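Local coordinates for competence protein ComEA-related protein (Thermus thermophilus, PDB 2DUY) that is of unknown function but carries helix-hairpin-helix motifs of the kind found in competence protein ComEA and may bind DNA, at residues A24-E27 against E28-L32; P63-L66 against E67-P71. All coordinates share one frame; numbering follows the deposited sequence.

Contact 1 of 2, residues A24-E27 against E28-L32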
ATOM      1  N   ALA A  24      -8.269  -1.432   1.802  1.00 16.19           N
ATOM      2  CA  ALA A  24      -8.028  -2.509   0.842  1.00 19.00           C
ATOM      3  C   ALA A  24      -7.848  -3.876   1.494  1.00 18.45           C
ATOM      4  O   ALA A  24      -7.394  -3.979   2.631  1.00 19.03           O
ATOM      5  CB  ALA A  24      -6.803  -2.185   0.008  1.00 20.06           C
ATOM      6  N   SER A  25      -8.203  -4.925   0.754  1.00 20.14           N
ATOM      7  CA  SER A  25      -8.050  -6.300   1.216  1.00 19.29           C
ATOM      8  C   SER A  25      -6.607  -6.679   0.896  1.00 19.87           C
ATOM      9  O   SER A  25      -5.935  -5.968   0.156  1.00 21.52           O
ATOM     10  CB  SER A  25      -8.965  -7.226   0.430  1.00 19.50           C
ATOM     11  OG  SER A  25      -8.527  -7.289  -0.913  1.00 20.08           O
ATOM     12  N   LEU A  26      -6.139  -7.804   1.428  1.00 20.82           N
ATOM     13  CA  LEU A  26      -4.767  -8.232   1.177  1.00 20.16           C
ATOM     14  C   LEU A  26      -4.481  -8.357  -0.319  1.00 21.40           C
ATOM     15  O   LEU A  26      -3.446  -7.899  -0.794  1.00 20.76           O
ATOM     16  CB  LEU A  26      -4.488  -9.574   1.853  1.00 20.18           C
ATOM     17  CG  LEU A  26      -3.001  -9.929   1.921  1.00 20.61           C
ATOM     18  CD1 LEU A  26      -2.344  -9.173   3.086  1.00 21.00           C
ATOM     19  CD2 LEU A  26      -2.837 -11.430   2.084  1.00 22.12           C
ATOM     20  N   GLU A  27      -5.406  -8.982  -1.050  1.00 22.45           N
ATOM     21  CA  GLU A  27      -5.269  -9.192  -2.493  1.00 25.14           C
ATOM     22  C   GLU A  27      -5.168  -7.873  -3.255  1.00 23.81           C
ATOM     23  O   GLU A  27      -4.403  -7.755  -4.215  1.00 21.46           O
ATOM     24  CB  GLU A  27      -6.474  -9.962  -3.046  1.00 30.16           C
ATOM     25  CG  GLU A  27      -6.805 -11.279  -2.358  1.00 38.91           C
ATOM     26  CD  GLU A  27      -5.832 -12.395  -2.684  1.00 42.80           C
ATOM     27  OE1 GLU A  27      -6.107 -13.554  -2.297  1.00 46.42           O
ATOM     28  OE2 GLU A  27      -4.795 -12.121  -3.322  1.00 46.86           O
ATOM     29  N   GLU A  28      -5.966  -6.895  -2.843  1.00 22.64           N
ATOM     30  CA  GLU A  28      -5.971  -5.590  -3.490  1.00 23.65           C
ATOM     31  C   GLU A  28      -4.630  -4.899  -3.287  1.00 22.02           C
ATOM     32  O   GLU A  28      -4.100  -4.267  -4.200  1.00 22.65           O
ATOM     33  CB  GLU A  28      -7.126  -4.740  -2.946  1.00 24.73           C
ATOM     34  CG  GLU A  28      -8.483  -5.181  -3.498  1.00 28.79           C
ATOM     35  CD  GLU A  28      -9.684  -4.696  -2.690  1.00 29.01           C
ATOM     36  OE1 GLU A  28     -10.815  -4.854  -3.191  1.00 32.16           O
ATOM     37  OE2 GLU A  28      -9.517  -4.172  -1.567  1.00 28.67           O
ATOM     38  N   LEU A  29      -4.068  -5.041  -2.093  1.00 19.85           N
ATOM     39  CA  LEU A  29      -2.772  -4.440  -1.811  1.00 17.50           C
ATOM     40  C   LEU A  29      -1.696  -5.164  -2.619  1.00 18.13           C
ATOM     41  O   LEU A  29      -0.719  -4.558  -3.077  1.00 17.36           O
ATOM     42  CB  LEU A  29      -2.453  -4.547  -0.321  1.00 17.43           C
ATOM     43  CG  LEU A  29      -3.288  -3.687   0.626  1.00 18.57           C
ATOM     44  CD1 LEU A  29      -3.023  -4.077   2.061  1.00 18.66           C
ATOM     45  CD2 LEU A  29      -2.929  -2.212   0.404  1.00 17.04           C
HETATM   46  N   MSE A  30      -1.877  -6.468  -2.794  1.00 19.40           N
HETATM   47  CA  MSE A  30      -0.911  -7.259  -3.541  1.00 20.31           C
HETATM   48  C   MSE A  30      -0.911  -6.939  -5.039  1.00 20.90           C
HETATM   49  O   MSE A  30      -0.059  -7.422  -5.786  1.00 22.30           O
HETATM   50  CB  MSE A  30      -1.163  -8.750  -3.292  1.00 20.74           C
HETATM   51  CG  MSE A  30      -0.769  -9.172  -1.881  1.00 23.61           C
HETATM   52 SE   MSE A  30      -1.096 -11.043  -1.470  1.00 33.33          SE
HETATM   53  CE  MSE A  30       0.244 -11.840  -2.616  1.00 31.01           C
ATOM     54  N   ALA A  31      -1.858  -6.118  -5.482  1.00 21.95           N
ATOM     55  CA  ALA A  31      -1.916  -5.732  -6.893  1.00 22.33           C
ATOM     56  C   ALA A  31      -0.996  -4.530  -7.131  1.00 22.37           C
ATOM     57  O   ALA A  31      -0.695  -4.189  -8.274  1.00 23.47           O
ATOM     58  CB  ALA A  31      -3.353  -5.382  -7.296  1.00 22.48           C
ATOM     59  N   LEU A  32      -0.548  -3.902  -6.045  1.00 22.31           N
ATOM     60  CA  LEU A  32       0.336  -2.742  -6.130  1.00 21.87           C
ATOM     61  C   LEU A  32       1.750  -3.148  -6.502  1.00 21.41           C
ATOM     62  O   LEU A  32       2.263  -4.168  -6.049  1.00 22.22           O
ATOM     63  CB  LEU A  32       0.383  -1.994  -4.797  1.00 21.27           C
ATOM     64  CG  LEU A  32      -0.923  -1.365  -4.322  1.00 19.38           C
ATOM     65  CD1 LEU A  32      -0.820  -1.035  -2.847  1.00 19.07           C
ATOM     66  CD2 LEU A  32      -1.223  -0.126  -5.142  1.00 21.10           C
TER
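Ser25 O accepts from Leu29 N (3.1 Å) and Leu26 O from Met30 N (2.9 Å), two i to i+4 backbone bonds that wind the short helix 26-29 before a type I turn from Leu29 to Leu32 leads the chain out. The helix opens with a capping box and belongs to the helix-hairpin-helix region of the chain. Ser25 is its N-cap: with chi1 at 67°, OG sits between the backbone N and the carbonyl carbon and accepts from Glu28 N at 3.2 Å. The return bond runs from Ser25 N to Glu28 OE2, 2.8 Å long and nearly straight (166° at the hydrogen), although the donor meets the oxygen from above the carboxylate plane, 35° out of it. Glu28 gets there by an extended chain beyond CG, laid back alongside the serine. Each side chain thus takes the other residue's backbone N-H, Ser25 OG that of Glu28 and Glu28 OE2 that of Ser25, and the carboxylate, at the positive end of the helix dipole, is probably stabilised as the anion. On the inward side, the methyl of Ala24 rests on Leu29, CB to CG 3.9 Å; Val19 of strand 19-20 also packs on Ala24, while Val44 of helix 37-45 packs on Leu29. Leu26 and the selenomethionine Met30, one turn apart, both touch Ala40 of that helix. Their side chains cross obliquely, Leu26 CD2 lying 4.0 Å from Met30 SE.

Contact 2 of 2, residues P63-L66 against E67-P71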
ATOM      1  N   PRO A  63      11.823   4.487   0.911  1.00 29.74           N
ATOM      2  CA  PRO A  63      11.365   5.655   0.157  1.00 27.58           C
ATOM      3  C   PRO A  63      11.254   5.408  -1.344  1.00 25.59           C
ATOM      4  O   PRO A  63      10.393   5.973  -2.000  1.00 24.20           O
ATOM      5  CB  PRO A  63      12.415   6.708   0.496  1.00 29.38           C
ATOM      6  CG  PRO A  63      12.783   6.350   1.898  1.00 31.08           C
ATOM      7  CD  PRO A  63      12.939   4.850   1.803  1.00 30.29           C
ATOM      8  N   ALA A  64      12.131   4.569  -1.885  1.00 24.92           N
ATOM      9  CA  ALA A  64      12.096   4.278  -3.316  1.00 24.77           C
ATOM     10  C   ALA A  64      10.846   3.470  -3.621  1.00 24.28           C
ATOM     11  O   ALA A  64      10.243   3.610  -4.686  1.00 24.83           O
ATOM     12  CB  ALA A  64      13.348   3.496  -3.735  1.00 23.59           C
ATOM     13  N   THR A  65      10.472   2.615  -2.676  1.00 24.91           N
ATOM     14  CA  THR A  65       9.291   1.778  -2.827  1.00 25.18           C
ATOM     15  C   THR A  65       8.081   2.680  -2.787  1.00 25.12           C
ATOM     16  O   THR A  65       7.200   2.607  -3.635  1.00 23.03           O
ATOM     17  CB  THR A  65       9.137   0.787  -1.671  1.00 27.46           C
ATOM     18  OG1 THR A  65      10.315  -0.016  -1.554  1.00 32.95           O
ATOM     19  CG2 THR A  65       7.936  -0.115  -1.914  1.00 28.10           C
ATOM     20  N   LEU A  66       8.056   3.535  -1.776  1.00 24.58           N
ATOM     21  CA  LEU A  66       6.952   4.462  -1.585  1.00 24.38           C
ATOM     22  C   LEU A  66       6.828   5.433  -2.753  1.00 25.11           C
ATOM     23  O   LEU A  66       5.726   5.733  -3.198  1.00 25.85           O
ATOM     24  CB  LEU A  66       7.157   5.225  -0.279  1.00 23.00           C
ATOM     25  CG  LEU A  66       6.025   6.121   0.206  1.00 21.30           C
ATOM     26  CD1 LEU A  66       4.702   5.373   0.159  1.00 22.19           C
ATOM     27  CD2 LEU A  66       6.329   6.565   1.622  1.00 21.76           C
ATOM     28  N   GLU A  67       7.963   5.909  -3.255  1.00 27.25           N
ATOM     29  CA  GLU A  67       7.975   6.850  -4.368  1.00 30.06           C
ATOM     30  C   GLU A  67       7.188   6.315  -5.559  1.00 30.04           C
ATOM     31  O   GLU A  67       6.432   7.042  -6.207  1.00 29.87           O
ATOM     32  CB  GLU A  67       9.418   7.140  -4.790  1.00 33.27           C
ATOM     33  CG  GLU A  67       9.563   8.260  -5.810  1.00 39.31           C
ATOM     34  CD  GLU A  67      11.018   8.557  -6.157  1.00 42.66           C
ATOM     35  OE1 GLU A  67      11.272   9.549  -6.874  1.00 44.80           O
ATOM     36  OE2 GLU A  67      11.909   7.797  -5.716  1.00 44.79           O
ATOM     37  N   ARG A  68       7.358   5.032  -5.834  1.00 29.54           N
ATOM     38  CA  ARG A  68       6.675   4.406  -6.956  1.00 30.19           C
ATOM     39  C   ARG A  68       5.183   4.226  -6.707  1.00 27.48           C
ATOM     40  O   ARG A  68       4.384   4.286  -7.641  1.00 26.54           O
ATOM     41  CB  ARG A  68       7.296   3.040  -7.251  1.00 33.70           C
ATOM     42  CG  ARG A  68       8.787   3.067  -7.534  1.00 38.65           C
ATOM     43  CD  ARG A  68       9.124   3.863  -8.794  1.00 42.94           C
ATOM     44  NE  ARG A  68       9.007   5.308  -8.601  1.00 46.39           N
ATOM     45  CZ  ARG A  68       9.498   6.213  -9.443  1.00 48.52           C
ATOM     46  NH1 ARG A  68      10.139   5.822 -10.537  1.00 49.78           N
ATOM     47  NH2 ARG A  68       9.360   7.508  -9.189  1.00 49.47           N
ATOM     48  N   LEU A  69       4.818   4.003  -5.447  1.00 25.29           N
ATOM     49  CA  LEU A  69       3.427   3.774  -5.071  1.00 24.29           C
ATOM     50  C   LEU A  69       2.547   4.995  -4.863  1.00 22.56           C
ATOM     51  O   LEU A  69       1.326   4.885  -4.934  1.00 21.86           O
ATOM     52  CB  LEU A  69       3.358   2.942  -3.791  1.00 25.11           C
ATOM     53  CG  LEU A  69       3.846   1.499  -3.811  1.00 26.14           C
ATOM     54  CD1 LEU A  69       3.857   0.964  -2.392  1.00 26.23           C
ATOM     55  CD2 LEU A  69       2.955   0.653  -4.701  1.00 26.77           C
ATOM     56  N   ARG A  70       3.147   6.149  -4.599  1.00 21.27           N
ATOM     57  CA  ARG A  70       2.359   7.351  -4.332  1.00 19.53           C
ATOM     58  C   ARG A  70       1.245   7.666  -5.323  1.00 19.65           C
ATOM     59  O   ARG A  70       0.165   8.099  -4.928  1.00 17.53           O
ATOM     60  CB  ARG A  70       3.271   8.573  -4.189  1.00 22.15           C
ATOM     61  CG  ARG A  70       4.174   8.510  -2.967  1.00 26.08           C
ATOM     62  CD  ARG A  70       4.349   9.878  -2.337  1.00 27.59           C
ATOM     63  NE  ARG A  70       5.276   9.822  -1.212  1.00 29.58           N
ATOM     64  CZ  ARG A  70       6.594   9.781  -1.345  1.00 28.35           C
ATOM     65  NH1 ARG A  70       7.134   9.802  -2.554  1.00 30.82           N
ATOM     66  NH2 ARG A  70       7.371   9.711  -0.272  1.00 27.36           N
ATOM     67  N   PRO A  71       1.488   7.463  -6.624  1.00 16.97           N
ATOM     68  CA  PRO A  71       0.412   7.770  -7.570  1.00 17.67           C
ATOM     69  C   PRO A  71      -0.836   6.892  -7.415  1.00 16.40           C
ATOM     70  O   PRO A  71      -1.936   7.315  -7.765  1.00 14.19           O
ATOM     71  CB  PRO A  71       1.085   7.567  -8.929  1.00 18.25           C
ATOM     72  CG  PRO A  71       2.524   7.920  -8.646  1.00 16.82           C
ATOM     73  CD  PRO A  71       2.757   7.217  -7.332  1.00 19.20           C
TER
HETATM   74  O   HOH W   1      10.233   8.701  -1.357  1.00 38.36           O
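Helix 63-69 belongs to a helix-hairpin-helix motif of the DNA-binding class and supplies both sides of this local contact. Its backbone bonds are uneven: Glu67 N donates to Pro63 O at 2.7 Å, whereas Arg68 N to Ala64 O (3.4 Å) and Leu69 N to Thr65 O are weak. Both of these amides also make weak i to i+3 bonds, to Thr65 O and Leu66 O respectively, so each N-H is shared between two carbonyls. Arg70 N then reaches Leu66 O at 3.0 Å. Leu66 and Arg70 form the main side-chain pair and cross at about a right angle. The CG of Leu66 lies 3.6 Å above one face of the Arg70 guanidinium, offset toward its rim, with Leu66 CD2 3.8 Å from Arg70 NH2. In Arg70, CG is anti to the carbonyl carbon (chi1 -66°), which starts the chain back toward the preceding turn, and the guanidinium ends beside Leu66, where NH2 forms a salt bridge with Glu53 OE2. Leu66 also packs on Glu53, Leu55 and Leu56, which places the pair against the preceding loop. On the solvent-exposed flank, Arg68 CG touches Ala64 O at 3.2 Å. A water links the two ends of the contact: it donates to Pro63 O, which thus has two donors, and accepts from Arg70 NH2 at 3.2 Å.

How the contacts relate
From the N terminus, the chain passes through strand 19-20 and enters contact 1, which closes the first turn of helix 26-29 and the turn after it. Helix 37-45 follows and packs against contact 1, before the chain reaches contact 2 in helix 63-69 and ends with strand 73-74, parallel to strand 19-20. The contacts are in series, neither nested nor crossed, each spanning one continuous run of residues. Their centres lie about 16 Å apart on opposite sides of the chain's centre, yet they meet directly: Leu32 CB packs on Leu69 CD2 at 3.7 Å, joining the exit of the first helix to the last helix.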